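Local structure of sensor protein (Vibrio cholerae, 3BY9) at residues A7-N10 and E11-S14; N60-L63 and E64-N67; S87-N91 and L92-F96. The protein is the periplasmic sensor domain of the histidine kinase DctB, which binds C4-dicarboxylates such as succinate and probably controls phosphorylation of a histidine in the kinase part. One frame throughout, in Å; residues are numbered along the deposited sequence. Where two conformers were deposited one is given.

All three contacts are local, each with a buried side (L9, H12; N60, L63; S87, N89, F96) and an exposed one (A7, N10, E11; R61, Q65; N91, L92). Contact 1 lies on helix 5-27 against strands 238-245 and 250-257, contact 2 on helix 53-70 beside the other sheet, their centres about 44 Å apart. Both pair an aromatic ring with an aliphatic side chain; contact 3 replaces helix bonds by beta turns and a buried asparagine amide. Contacts 2 and 3 touch: N60 OD1 accepts from S87 N (2.8 Å) and E64 OE2 from N91 ND2 (2.9 Å, in one of two N91 conformers), tying helix 53-70 to the end of strand 84-87 and the loop after it.

Contact 1: residues A7-N10 and E11-S14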
# COMPACT_ATOMS: atom_id res chain seq x y z
N ALA A 7 -5.13 4.67 31.45
CA ALA A 7 -6.10 3.68 31.02
C ALA A 7 -6.36 3.83 29.50
O ALA A 7 -6.52 2.84 28.80
CB ALA A 7 -7.41 3.84 31.80
N LEU A 8 -6.35 5.06 29.01
CA LEU A 8 -6.56 5.28 27.59
C LEU A 8 -5.33 4.72 26.83
O LEU A 8 -5.48 4.05 25.81
CB LEU A 8 -6.71 6.76 27.32
CG LEU A 8 -6.82 7.18 25.83
CD1 LEU A 8 -7.99 6.42 25.17
CD2 LEU A 8 -7.05 8.68 25.74
N LEU A 9 -4.12 4.98 27.34
CA LEU A 9 -2.95 4.44 26.63
C LEU A 9 -3.00 2.92 26.63
O LEU A 9 -2.55 2.27 25.68
CB LEU A 9 -1.65 4.88 27.35
CG LEU A 9 -1.37 6.37 27.25
CD1 LEU A 9 -0.07 6.65 28.07
CD2 LEU A 9 -1.15 6.76 25.76
N ASN A 10 -3.52 2.33 27.71
CA ASN A 10 -3.60 0.87 27.78
C ASN A 10 -4.57 0.36 26.74
O ASN A 10 -4.30 -0.66 26.07
CB ASN A 10 -4.03 0.43 29.18
CG ASN A 10 -2.95 0.68 30.23
OD1 ASN A 10 -1.79 0.97 29.91
ND2 ASN A 10 -3.32 0.57 31.50
N GLU A 11 -5.70 1.04 26.60
CA GLU A 11 -6.72 0.65 25.61
C GLU A 11 -6.15 0.83 24.20
O GLU A 11 -6.40 0.02 23.31
CB GLU A 11 -7.98 1.51 25.77
CG GLU A 11 -9.07 1.26 24.69
CD GLU A 11 -9.52 -0.21 24.55
OE1 GLU A 11 -9.27 -1.08 25.42
OE2 GLU A 11 -10.16 -0.52 23.52
N HIS A 12 -5.37 1.88 24.01
CA HIS A 12 -4.75 2.08 22.70
C HIS A 12 -3.92 0.85 22.34
O HIS A 12 -3.89 0.43 21.17
CB HIS A 12 -3.79 3.25 22.74
CG HIS A 12 -4.38 4.59 22.45
ND1 HIS A 12 -5.74 4.85 22.27
CD2 HIS A 12 -3.75 5.78 22.28
CE1 HIS A 12 -5.89 6.14 22.00
NE2 HIS A 12 -4.70 6.72 21.99
N GLN A 13 -3.17 0.32 23.31
CA GLN A 13 -2.34 -0.85 23.02
C GLN A 13 -3.19 -2.02 22.54
O GLN A 13 -2.80 -2.76 21.65
CB GLN A 13 -1.50 -1.26 24.24
CG GLN A 13 -0.31 -0.31 24.50
CD GLN A 13 0.61 -0.25 23.30
OE1 GLN A 13 1.15 -1.27 22.88
NE2 GLN A 13 0.80 0.94 22.74
N SER A 14 -4.37 -2.18 23.14
CA SER A 14 -5.25 -3.27 22.73
C SER A 14 -5.84 -3.01 21.34
O SER A 14 -6.01 -3.93 20.53
CB SER A 14 -6.35 -3.46 23.76
OG SER A 14 -5.81 -4.03 24.94
O HOH W 1 -0.53 3.18 24.13
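H12 turns its imidazole against L8, one helical turn earlier in helix 5-27. Its CB sits 3.3 Å from L9 O, and CG lies 3.6 Å from L8 O, so the root of the side chain rests on the carbonyls of the preceding turn. Further out, ND1 is 4.0 Å from L8 CD1. CE1 comes closest to the leucine, 3.8 Å from the same CD1, while L8 CG stands over one face of the ring, displaced toward its rim. L8 can reach this face because its CG is anti to the backbone N (chi1 175°), which lays the branch beside its own carbonyl carbon. At the tip, NE2 makes a weak hydrogen bond to I239 O.

The backbone beneath is regular alpha helix: H12 N donates to L8 O at 2.8 Å, and Q13 N to L9 O at 3.1 Å. L9 O has a second donor in a water, 2.7 Å away, which in turn accepts from Q13 NE2; the bent glutamine chain thus closes a bridge back to the preceding turn. Its OE1 is held by R243, while E11 forms a salt bridge with R18. This long N-terminal helix lies over the antiparallel sheet of strands 165-169, 250-257, 238-245 and 223-226: L8 and L9 touch I239, L9 and H12 meet S241 on strand 238-245, and H12 continues to V254 and S256 on strand 250-257.

Contact 2: residues N60-L63 and E64-N67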
# COMPACT_ATOMS: atom_id res chain seq x y z
N ASN A 60 -4.27 -13.94 -20.29
CA ASN A 60 -5.17 -12.91 -19.76
C ASN A 60 -6.36 -13.54 -19.05
O ASN A 60 -6.75 -13.10 -17.96
CB ASN A 60 -5.76 -12.08 -20.90
CG ASN A 60 -4.85 -10.97 -21.38
OD1 ASN A 60 -3.94 -10.50 -20.68
ND2 ASN A 60 -5.16 -10.48 -22.57
N ARG A 61 -6.98 -14.53 -19.70
CA ARG A 61 -8.16 -15.18 -19.11
C ARG A 61 -7.81 -15.93 -17.85
O ARG A 61 -8.60 -15.96 -16.91
CB ARG A 61 -8.82 -16.08 -20.16
CG ARG A 61 -9.42 -15.17 -21.30
CD ARG A 61 -10.06 -15.96 -22.45
NE ARG A 61 -10.69 -15.07 -23.44
CZ ARG A 61 -11.89 -14.51 -23.30
NH1 ARG A 61 -12.63 -14.73 -22.21
NH2 ARG A 61 -12.34 -13.71 -24.26
N TYR A 62 -6.60 -16.50 -17.82
CA TYR A 62 -6.17 -17.22 -16.60
C TYR A 62 -5.97 -16.23 -15.46
O TYR A 62 -6.44 -16.46 -14.34
CB TYR A 62 -4.87 -17.99 -16.88
CG TYR A 62 -4.30 -18.64 -15.64
CD1 TYR A 62 -5.03 -19.57 -14.92
CD2 TYR A 62 -3.01 -18.31 -15.20
CE1 TYR A 62 -4.51 -20.19 -13.76
CE2 TYR A 62 -2.47 -18.93 -14.06
CZ TYR A 62 -3.21 -19.86 -13.34
OH TYR A 62 -2.73 -20.37 -12.15
N LEU A 63 -5.29 -15.11 -15.73
CA LEU A 63 -5.04 -14.14 -14.64
C LEU A 63 -6.38 -13.55 -14.17
O LEU A 63 -6.57 -13.22 -12.99
CB LEU A 63 -4.10 -13.02 -15.12
CG LEU A 63 -2.65 -13.51 -15.45
CD1 LEU A 63 -1.82 -12.31 -15.98
CD2 LEU A 63 -2.01 -14.14 -14.26
N GLU A 64 -7.33 -13.43 -15.09
CA GLU A 64 -8.63 -12.90 -14.71
C GLU A 64 -9.31 -13.88 -13.72
O GLU A 64 -9.95 -13.44 -12.77
CB GLU A 64 -9.46 -12.69 -15.99
CG GLU A 64 -10.82 -12.06 -15.73
CD GLU A 64 -11.63 -11.87 -17.03
OE1 GLU A 64 -11.23 -12.35 -18.13
OE2 GLU A 64 -12.69 -11.20 -16.92
N GLN A 65 -9.17 -15.19 -13.98
CA GLN A 65 -9.74 -16.24 -13.13
C GLN A 65 -9.05 -16.22 -11.78
O GLN A 65 -9.70 -16.29 -10.75
CB GLN A 65 -9.56 -17.62 -13.83
CG GLN A 65 -10.53 -17.76 -14.96
CD GLN A 65 -10.17 -18.85 -15.95
OE1 GLN A 65 -10.96 -19.17 -16.85
NE2 GLN A 65 -8.98 -19.42 -15.82
N VAL A 66 -7.73 -16.15 -11.78
CA VAL A 66 -7.02 -16.10 -10.50
C VAL A 66 -7.46 -14.89 -9.69
O VAL A 66 -7.74 -15.00 -8.50
CB VAL A 66 -5.49 -15.98 -10.73
CG1 VAL A 66 -4.77 -15.67 -9.40
CG2 VAL A 66 -4.96 -17.30 -11.35
N ASN A 67 -7.51 -13.75 -10.35
CA ASN A 67 -7.83 -12.50 -9.68
C ASN A 67 -9.22 -12.58 -9.00
O ASN A 67 -9.46 -12.03 -7.91
CB ASN A 67 -7.77 -11.36 -10.69
CG ASN A 67 -7.92 -9.99 -10.05
OD1 ASN A 67 -8.97 -9.29 -10.17
ND2 ASN A 67 -6.89 -9.57 -9.37
O HOH W 2 -11.23 -15.40 -17.52
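Y62 and V66 form an i to i+4 CH-pi pair on helix 53-70. Methyl CG2 of V66 lies over one face of the tyrosine ring, 3.9 Å from its centroid and 20° off the ring normal. It is displaced toward the hydroxyl end, with CZ its nearest ring atom at 3.7 Å. The tyrosine CG is anti to the backbone N (chi1 174°), which carries the ring along the helix toward V66. Q65 takes a different approach: its extended chain crosses Y62 at about a right angle, amide and ring planes 89° apart, with NE2 at the ring edge 4.1 Å from CD1. One aromatic group therefore meets a methyl over its face and an amide at its rim.

The phenol OH hydrogen-bonds to D40, a calcium ligand, so Y62 is a second-shell residue of that metal site. L63, on the buried side, packs on I37, L43 and A86. E64 extends away from the ring; besides its bond with N91, OE1 accepts from W90 NE1 of the loop after strand 84-87. V66 N donates to Y62 O at 2.9 Å, while a water donates both to R61 O, at 2.8 Å, and to E64 OE1, at 3.1 Å.

Contact 3: residues S87-N91 and L92-F96; sequences SSNWN and LDRSF
N89 reaches across to F96 with both ends of its amide, and this is the tight part of the contact. ND2 stands 3.1 Å above the phenylalanine ring, over its centre, with the amide plane turned 66° from the ring plane. OD1 accepts from F96 N at 2.9 Å and from S87 OG at 2.6 Å, the two donors coming from opposite faces of the carbonyl plane. The asparagine CG sits between its backbone N and carbonyl carbon (chi1 54°), which turns the amide toward F96.

Three linked type I beta turns, S87-W90, N89-L92 and L92-S95, shape the loop, the first two overlapping; L92 N to N89 O at 2.9 Å closes the middle one. The exposed side is looser: L92 lays CD1 over one face of the R94 guanidinium, and waters bridge backbone carbonyls and the S95 hydroxyl. One water donates to W90 O and L92 O, while another links W90 O with S95 OG, which also hydrogen-bonds to I97 N.

The buried amide of N89 is thus satisfied at both ends, since ND2 also bonds D74, whose carboxylate forms a salt bridge with R94. As F96 touches T124 and R94 touches S125, both succinate-binding residues, this polar network probably helps fix one wall of the dicarboxylate pocket.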
# COMPACT_ATOMS: atom_id res chain seq x y z
N SER A 87 -2.94 -9.42 -18.26
CA SER A 87 -3.46 -8.86 -17.03
C SER A 87 -4.92 -9.23 -16.80
O SER A 87 -5.68 -9.38 -17.75
CB SER A 87 -3.39 -7.32 -17.15
OG SER A 87 -3.92 -6.69 -15.97
N SER A 88 -5.31 -9.36 -15.54
CA SER A 88 -6.70 -9.66 -15.23
C SER A 88 -7.64 -8.55 -15.69
O SER A 88 -8.85 -8.80 -15.88
CB SER A 88 -6.84 -9.82 -13.70
OG SER A 88 -6.48 -8.60 -13.05
N ASN A 89 -7.11 -7.32 -15.88
CA ASN A 89 -7.98 -6.20 -16.29
C ASN A 89 -7.93 -5.87 -17.78
O ASN A 89 -8.31 -4.78 -18.21
CB ASN A 89 -7.65 -4.93 -15.45
CG ASN A 89 -6.17 -4.54 -15.50
OD1 ASN A 89 -5.53 -4.68 -16.52
ND2 ASN A 89 -5.62 -4.07 -14.38
N TRP A 90 -7.50 -6.88 -18.56
CA TRP A 90 -7.31 -6.72 -19.99
C TRP A 90 -8.59 -6.24 -20.71
O TRP A 90 -8.48 -5.58 -21.75
CB TRP A 90 -6.87 -8.03 -20.63
CG TRP A 90 -7.94 -9.08 -20.59
CD1 TRP A 90 -8.25 -9.92 -19.57
CD2 TRP A 90 -8.86 -9.37 -21.66
NE1 TRP A 90 -9.31 -10.74 -19.94
CE2 TRP A 90 -9.70 -10.40 -21.21
CE3 TRP A 90 -9.04 -8.83 -22.94
CZ2 TRP A 90 -10.72 -10.93 -22.01
CZ3 TRP A 90 -10.08 -9.36 -23.74
CH2 TRP A 90 -10.89 -10.39 -23.26
N ASN A 91 -9.73 -6.62 -20.13
CA ASN A 91 -11.08 -6.31 -20.64
C ASN A 91 -11.80 -5.22 -19.88
O ASN A 91 -13.04 -5.10 -19.95
CB ASN A 91 -11.96 -7.57 -20.62
CG ASN A 91 -12.00 -8.27 -19.23
OD1 ASN A 91 -11.27 -7.93 -18.28
ND2 ASN A 91 -12.85 -9.28 -19.14
N LEU A 92 -11.04 -4.41 -19.15
CA LEU A 92 -11.64 -3.31 -18.36
C LEU A 92 -11.11 -1.95 -18.84
O LEU A 92 -10.09 -1.90 -19.54
CB LEU A 92 -11.30 -3.49 -16.89
CG LEU A 92 -11.61 -4.86 -16.26
CD1 LEU A 92 -11.35 -4.81 -14.77
CD2 LEU A 92 -13.10 -5.24 -16.49
N ASP A 93 -11.79 -0.87 -18.45
CA ASP A 93 -11.38 0.48 -18.82
C ASP A 93 -9.95 0.72 -18.28
O ASP A 93 -9.14 1.36 -18.95
CB ASP A 93 -12.30 1.52 -18.18
CG ASP A 93 -13.61 1.71 -18.93
OD1 ASP A 93 -13.92 0.96 -19.88
OD2 ASP A 93 -14.34 2.65 -18.52
N ARG A 94 -9.66 0.20 -17.08
CA ARG A 94 -8.33 0.44 -16.47
C ARG A 94 -7.23 -0.48 -16.96
O ARG A 94 -6.17 -0.51 -16.36
CB ARG A 94 -8.38 0.36 -14.94
CG ARG A 94 -8.56 -1.05 -14.36
CD ARG A 94 -8.58 -0.99 -12.82
NE ARG A 94 -8.78 -2.28 -12.15
CZ ARG A 94 -9.96 -2.82 -11.86
NH1 ARG A 94 -11.11 -2.21 -12.20
NH2 ARG A 94 -10.00 -3.96 -11.16
N SER A 95 -7.46 -1.21 -18.04
CA SER A 95 -6.42 -2.13 -18.53
C SER A 95 -5.00 -1.64 -18.41
O SER A 95 -4.67 -0.54 -18.86
CB SER A 95 -6.64 -2.51 -19.99
OG SER A 95 -5.67 -3.49 -20.41
N PHE A 96 -4.16 -2.50 -17.83
CA PHE A 96 -2.76 -2.17 -17.67
C PHE A 96 -1.96 -2.68 -18.85
O PHE A 96 -0.74 -2.44 -18.91
CB PHE A 96 -2.19 -2.87 -16.42
CG PHE A 96 -2.75 -2.40 -15.10
CD1 PHE A 96 -3.70 -1.37 -15.00
CD2 PHE A 96 -2.35 -3.06 -13.92
CE1 PHE A 96 -4.23 -1.01 -13.77
CE2 PHE A 96 -2.88 -2.72 -12.67
CZ PHE A 96 -3.83 -1.70 -12.59
O HOH W 3 -6.34 -4.13 -22.92
O HOH W 4 -9.77 -2.80 -22.12